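Local coordinates for DnaD domain protein (PDB 2I5U) that is of unknown function but, as a DnaB/DnaD-family domain from a longer Enterococcus faecalis protein, probably acts in the initiation of DNA replication, at residues Asn11-Met16 and Ile51-Asn56. Residues are numbered along the deposited sequence; the frame is centred on the assembly and turned at random.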
ATOM      1  N   ASN A  11     -10.656  -3.517  -8.191  1.00 15.91           N
ATOM      2  CA  ASN A  11     -10.220  -4.900  -8.072  1.00 16.25           C
ATOM      3  C   ASN A  11     -10.926  -5.673  -6.983  1.00 16.85           C
ATOM      4  O   ASN A  11     -10.406  -6.676  -6.500  1.00 17.41           O
ATOM      5  CB  ASN A  11      -8.690  -4.974  -7.972  1.00 16.07           C
ATOM      6  CG  ASN A  11      -8.025  -4.671  -9.279  1.00 17.09           C
ATOM      7  OD1 ASN A  11      -7.423  -3.602  -9.469  1.00 19.25           O
ATOM      8  ND2 ASN A  11      -8.175  -5.568 -10.214  1.00 16.18           N
ATOM      9  N   GLY A  12     -12.136  -5.243  -6.666  1.00 17.64           N
ATOM     10  CA  GLY A  12     -13.017  -6.010  -5.780  1.00 18.32           C
ATOM     11  C   GLY A  12     -12.767  -5.829  -4.302  1.00 18.68           C
ATOM     12  O   GLY A  12     -13.228  -6.651  -3.493  1.00 20.91           O
ATOM     13  N   PHE A  13     -12.047  -4.781  -3.928  1.00 18.19           N
ATOM     14  CA  PHE A  13     -11.875  -4.417  -2.524  1.00 18.14           C
ATOM     15  C   PHE A  13     -13.038  -3.593  -1.997  1.00 19.22           C
ATOM     16  O   PHE A  13     -13.065  -3.282  -0.814  1.00 19.62           O
ATOM     17  CB  PHE A  13     -10.630  -3.566  -2.341  1.00 18.13           C
ATOM     18  CG  PHE A  13      -9.315  -4.311  -2.487  1.00 16.92           C
ATOM     19  CD1 PHE A  13      -8.541  -4.604  -1.363  1.00 17.50           C
ATOM     20  CD2 PHE A  13      -8.795  -4.598  -3.742  1.00 17.73           C
ATOM     21  CE1 PHE A  13      -7.341  -5.251  -1.492  1.00 18.41           C
ATOM     22  CE2 PHE A  13      -7.583  -5.242  -3.869  1.00 16.79           C
ATOM     23  CZ  PHE A  13      -6.843  -5.548  -2.742  1.00 17.68           C
ATOM     24  N   GLY A  14     -13.930  -3.181  -2.868  1.00 19.25           N
ATOM     25  CA  GLY A  14     -14.965  -2.225  -2.488  1.00 18.72           C
ATOM     26  C   GLY A  14     -14.435  -0.814  -2.422  1.00 18.94           C
ATOM     27  O   GLY A  14     -13.319  -0.510  -2.858  1.00 19.34           O
ATOM     28  N   LEU A  15     -15.234   0.072  -1.831  1.00 19.06           N
ATOM     29  CA  LEU A  15     -14.840   1.450  -1.652  1.00 19.73           C
ATOM     30  C   LEU A  15     -13.604   1.545  -0.777  1.00 19.44           C
ATOM     31  O   LEU A  15     -13.439   0.770   0.158  1.00 19.09           O
ATOM     32  CB  LEU A  15     -15.962   2.235  -0.973  1.00 20.98           C
ATOM     33  CG  LEU A  15     -17.301   2.317  -1.677  1.00 23.72           C
ATOM     34  CD1 LEU A  15     -18.341   3.041  -0.788  1.00 25.63           C
ATOM     35  CD2 LEU A  15     -17.112   3.014  -3.007  1.00 27.21           C
HETATM   36  N   MSE A  16     -12.738   2.500  -1.076  0.50 19.64           N
HETATM   37  CA  MSE A  16     -11.636   2.824  -0.178  1.00 19.38           C
HETATM   38  C   MSE A  16     -12.175   3.608   1.017  1.00 19.46           C
HETATM   39  O   MSE A  16     -12.675   4.703   0.863  1.00 19.74           O
HETATM   40  CB  MSE A  16     -10.562   3.653  -0.910  1.00 19.88           C
HETATM   41  CG  MSE A  16      -9.543   4.285  -0.033  1.00 20.59           C
HETATM   42 SE   MSE A  16      -8.444   2.927   0.571  0.35 19.27          SE
HETATM   43  CE  MSE A  16      -7.352   2.781  -1.069  0.50 17.00           C
ATOM     44  N   ILE A  51      -0.128  -7.990  -5.127  1.00 16.57           N
ATOM     45  CA  ILE A  51       0.180  -9.273  -4.453  1.00 16.75           C
ATOM     46  C   ILE A  51      -1.063  -9.817  -3.725  1.00 16.10           C
ATOM     47  O   ILE A  51      -1.377 -10.995  -3.806  1.00 16.55           O
ATOM     48  CB  ILE A  51       1.370  -9.099  -3.483  1.00 16.50           C
ATOM     49  CG1 ILE A  51       2.675  -8.892  -4.262  1.00 17.71           C
ATOM     50  CG2 ILE A  51       1.512 -10.294  -2.567  1.00 16.85           C
ATOM     51  CD1 ILE A  51       3.840  -8.382  -3.434  1.00 18.88           C
ATOM     52  N   ALA A  52      -1.792  -8.933  -3.068  1.00 15.99           N
ATOM     53  CA  ALA A  52      -2.999  -9.306  -2.353  1.00 15.85           C
ATOM     54  C   ALA A  52      -4.085  -9.790  -3.314  1.00 15.78           C
ATOM     55  O   ALA A  52      -4.818 -10.733  -3.008  1.00 15.44           O
ATOM     56  CB  ALA A  52      -3.507  -8.100  -1.520  1.00 16.06           C
ATOM     57  N   ILE A  53      -4.216  -9.126  -4.458  1.00 15.44           N
ATOM     58  CA  ILE A  53      -5.161  -9.578  -5.489  1.00 15.42           C
ATOM     59  C   ILE A  53      -4.832 -11.006  -5.937  1.00 15.59           C
ATOM     60  O   ILE A  53      -5.706 -11.880  -5.989  1.00 15.03           O
ATOM     61  CB  ILE A  53      -5.180  -8.654  -6.720  1.00 15.88           C
ATOM     62  CG1 ILE A  53      -5.749  -7.286  -6.357  1.00 15.57           C
ATOM     63  CG2 ILE A  53      -6.070  -9.259  -7.829  1.00 15.08           C
ATOM     64  CD1 ILE A  53      -5.413  -6.202  -7.373  1.00 16.17           C
ATOM     65  N   ASP A  54      -3.573 -11.235  -6.276  1.00 15.27           N
ATOM     66  CA  ASP A  54      -3.157 -12.545  -6.778  1.00 14.99           C
ATOM     67  C   ASP A  54      -3.351 -13.668  -5.733  1.00 14.05           C
ATOM     68  O   ASP A  54      -3.693 -14.784  -6.079  1.00 13.92           O
ATOM     69  CB  ASP A  54      -1.693 -12.514  -7.253  1.00 16.16           C
ATOM     70  CG  ASP A  54      -1.507 -11.784  -8.560  1.00 18.23           C
ATOM     71  OD1 ASP A  54      -2.512 -11.498  -9.253  1.00 19.37           O
ATOM     72  OD2 ASP A  54      -0.333 -11.508  -8.895  1.00 22.75           O
ATOM     73  N   ALA A  55      -3.105 -13.354  -4.464  1.00 14.49           N
ATOM     74  CA  ALA A  55      -3.282 -14.307  -3.352  1.00 14.47           C
ATOM     75  C   ALA A  55      -4.736 -14.447  -2.922  1.00 14.50           C
ATOM     76  O   ALA A  55      -5.069 -15.307  -2.097  1.00 15.37           O
ATOM     77  CB  ALA A  55      -2.422 -13.864  -2.155  1.00 15.73           C
ATOM     78  N   ASN A  56      -5.597 -13.583  -3.457  1.00 14.22           N
ATOM     79  CA  ASN A  56      -6.996 -13.500  -3.066  1.00 14.82           C
ATOM     80  C   ASN A  56      -7.184 -13.217  -1.600  1.00 15.12           C
ATOM     81  O   ASN A  56      -8.023 -13.850  -0.926  1.00 16.22           O
ATOM     82  CB  ASN A  56      -7.785 -14.724  -3.510  1.00 15.08           C
ATOM     83  CG  ASN A  56      -9.185 -14.368  -3.894  1.00 16.78           C
ATOM     84  OD1 ASN A  56      -9.538 -13.195  -3.900  1.00 17.76           O
ATOM     85  ND2 ASN A  56      -9.984 -15.347  -4.230  1.00 18.04           N
TER
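Asn11 and Ile53 bring the two backbones closest, with CA atoms 7.4 Å apart, where the irregular loop 11-16 passes the last turn of helix 38-55. No hydrogen bond joins the segments; the contact is made by side chains alone, and Ile53 is its centre. In this isoleucine a chi1 of -67° sets CG1 toward the Phe13 ring, and the nearly extended chi2 of 162° carries CD1 on to the asparagine. CD1 packs against Asn11 CB at 3.6 Å and is as near to CG, the two side chains crossing at about a right angle. The CB methylene gives this polar residue an apolar point of contact. Phe13 presents its ring edge to the helix, where CE2 comes to 3.7 Å from Ile53 CG1 and CZ lies 4.4 Å from Ala52 CB, both helix atoms sitting near the ring plane. A long apolar arm suits position 53, since its inner carbon CG1 meets the ring and its end CD1 meets Asn11, whereas the small methyl of buried Ala52 lets the ring approach the helix. Gly12 and Gly14, on either side of Phe13 in sequence, both have positive phi, which glycine accepts with least strain. The helix stops just beyond the contact in a Schellman motif, where the backbone N-H of Asn56, also with positive phi, bonds to Ile53 O, N to O 3.1 Å. Arg58 ties the loop to the region after the helix through a hydrogen bond to Asn11 O. Within this all-helical domain, the contact thus joins the connection between helices 2-9 and 18-32 to the C-terminal end of helix 38-55: the Phe13 ring also meets Trp8 of helix 2-9, and Ala52 touches Tyr62 of helix 60-73.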